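PDB 6Z3U: protein kinase domain-containing protein from Chaetomium thermophilum, which probably transfers phosphate from ATP to serine and threonine residues of proteins, as the CDK7 kinase of the CAK complex. Local coordinates for residues B[218-222]-B[223-227]. Numbering follows the deposited sequence.
Sequences HRDIK and PNNLL
N225 folds back onto D220 and K222 within one continuous turn of chain. Its ND2 donates to the backbone O of D220 at 2.8 Å. That carbonyl points almost straight at the donor (C=O...N 166°), and D220 O lies in the plane of the N225 amide. N225 also bonds through its backbone: its N reaches K222 O at 3.1 Å, from above the carbonyl plane.

The packed part is N225, P223 and L226, all buried. CG of L226 lies 3.6 Å from K222 O, and its side chain continues onto L204 and strand 234-236. P223 packs against Y261 and helix 276-291. N225 touches D238. At the boundary, CE of K222 is 3.3 Å from N225 ND2.

The more open part is K222, N224 and D220, all partly exposed. K222 runs out as an extended chain past the amides of N225 and N224, which it crosses at a slant. Its CD is 3.3 Å from N224 OD1. CG of N224 sits between its backbone N and carbonyl carbon (chi1 53°), which swings the amide back across the lysine methylenes. The K222 amine has a weak hydrogen bond to T258, to which D220 OD1 is also hydrogen-bonded. The carboxylate of D220 stands 80° from the N225 amide plane, with OD2 3.5 Å from ND2.

Sequence and geometry agree with the HRDxKxxN catalytic loop of protein kinases, in which D220 is the predicted proton acceptor. A leucine in place of N225 would probably leave the D220 carbonyl without its amide donor and the loop freer to shift. In related kinases the asparagine of this motif binds a magnesium ion through its side-chain oxygen. The ND2 bond fixes the rotation of the amide, consistent with keeping OD1 available for that role.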
loop_
_atom_site.group_PDB
_atom_site.type_symbol
_atom_site.label_atom_id
_atom_site.label_comp_id
_atom_site.label_asym_id
_atom_site.label_seq_id
_atom_site.Cartn_x
_atom_site.Cartn_y
_atom_site.Cartn_z
ATOM N N HIS B 218 9.490 3.212 -4.513
ATOM C CA HIS B 218 9.311 4.628 -4.205
ATOM C C HIS B 218 9.094 5.447 -5.474
ATOM O O HIS B 218 8.157 6.248 -5.552
ATOM C CB HIS B 218 10.522 5.147 -3.428
ATOM C CG HIS B 218 10.382 6.560 -2.962
ATOM N ND1 HIS B 218 10.740 7.640 -3.740
ATOM C CD2 HIS B 218 9.930 7.073 -1.793
ATOM C CE1 HIS B 218 10.511 8.756 -3.073
ATOM N NE2 HIS B 218 10.018 8.440 -1.889
ATOM N N ARG B 219 9.960 5.264 -6.469
ATOM C CA ARG B 219 9.779 5.826 -7.808
ATOM C C ARG B 219 9.775 7.353 -7.806
ATOM O O ARG B 219 9.114 7.983 -8.636
ATOM C CB ARG B 219 8.510 5.285 -8.480
ATOM C CG ARG B 219 8.440 3.762 -8.496
ATOM C CD ARG B 219 7.209 3.220 -9.206
ATOM N NE ARG B 219 5.985 3.947 -8.900
ATOM C CZ ARG B 219 4.786 3.601 -9.355
ATOM N NH1 ARG B 219 4.649 2.531 -10.127
ATOM N NH2 ARG B 219 3.721 4.320 -9.032
ATOM N N ASP B 220 10.507 7.967 -6.877
ATOM C CA ASP B 220 10.762 9.400 -6.951
ATOM C C ASP B 220 11.880 9.814 -6.002
ATOM O O ASP B 220 11.764 10.829 -5.306
ATOM C CB ASP B 220 9.502 10.207 -6.637
ATOM C CG ASP B 220 9.607 11.650 -7.106
ATOM O OD1 ASP B 220 10.522 11.951 -7.904
ATOM O OD2 ASP B 220 8.781 12.485 -6.677
ATOM N N ILE B 221 12.964 9.047 -5.968
ATOM C CA ILE B 221 14.078 9.358 -5.080
ATOM C C ILE B 221 14.916 10.474 -5.682
ATOM O O ILE B 221 15.359 10.393 -6.834
ATOM C CB ILE B 221 14.923 8.104 -4.796
ATOM C CG1 ILE B 221 14.114 7.126 -3.940
ATOM C CG2 ILE B 221 16.227 8.488 -4.124
ATOM C CD1 ILE B 221 14.778 5.790 -3.734
ATOM N N LYS B 222 15.134 11.521 -4.895
ATOM C CA LYS B 222 15.962 12.651 -5.282
ATOM C C LYS B 222 16.348 13.398 -4.015
ATOM O O LYS B 222 15.756 13.168 -2.949
ATOM C CB LYS B 222 15.230 13.573 -6.271
ATOM C CG LYS B 222 13.805 13.907 -5.865
ATOM C CD LYS B 222 13.177 14.913 -6.819
ATOM C CE LYS B 222 11.709 15.144 -6.502
ATOM N NZ LYS B 222 11.114 16.194 -7.375
ATOM N N PRO B 223 17.337 14.292 -4.084
ATOM C CA PRO B 223 17.816 14.934 -2.847
ATOM C C PRO B 223 16.735 15.660 -2.060
ATOM O O PRO B 223 16.670 15.515 -0.831
ATOM C CB PRO B 223 18.901 15.894 -3.359
ATOM C CG PRO B 223 19.373 15.283 -4.632
ATOM C CD PRO B 223 18.159 14.662 -5.252
ATOM N N ASN B 224 15.885 16.447 -2.722
ATOM C CA ASN B 224 14.915 17.249 -1.983
ATOM C C ASN B 224 13.795 16.420 -1.369
ATOM O O ASN B 224 12.970 16.979 -0.640
ATOM C CB ASN B 224 14.316 18.327 -2.888
ATOM C CG ASN B 224 13.748 17.762 -4.167
ATOM O OD1 ASN B 224 14.490 17.400 -5.080
ATOM N ND2 ASN B 224 12.426 17.691 -4.247
ATOM N N ASN B 225 13.732 15.120 -1.651
ATOM C CA ASN B 225 12.811 14.218 -0.971
ATOM C C ASN B 225 13.483 13.459 0.166
ATOM O O ASN B 225 12.902 12.502 0.688
ATOM C CB ASN B 225 12.205 13.227 -1.969
ATOM C CG ASN B 225 11.192 13.875 -2.895
ATOM O OD1 ASN B 225 10.676 14.960 -2.617
ATOM N ND2 ASN B 225 10.898 13.206 -4.005
ATOM N N LEU B 226 14.693 13.859 0.550
ATOM C CA LEU B 226 15.434 13.259 1.659
ATOM C C LEU B 226 15.494 14.283 2.792
ATOM O O LEU B 226 16.373 15.142 2.826
ATOM C CB LEU B 226 16.832 12.832 1.209
ATOM C CG LEU B 226 16.856 11.710 0.170
ATOM C CD1 LEU B 226 18.210 11.595 -0.496
ATOM C CD2 LEU B 226 16.487 10.400 0.837
ATOM N N LEU B 227 14.546 14.180 3.721
ATOM C CA LEU B 227 14.461 15.106 4.839
ATOM C C LEU B 227 15.378 14.657 5.975
ATOM O O LEU B 227 15.748 13.485 6.084
ATOM C CB LEU B 227 13.017 15.203 5.323
ATOM C CG LEU B 227 11.987 15.411 4.211
ATOM C CD1 LEU B 227 10.617 15.686 4.794
ATOM C CD2 LEU B 227 12.403 16.552 3.292
#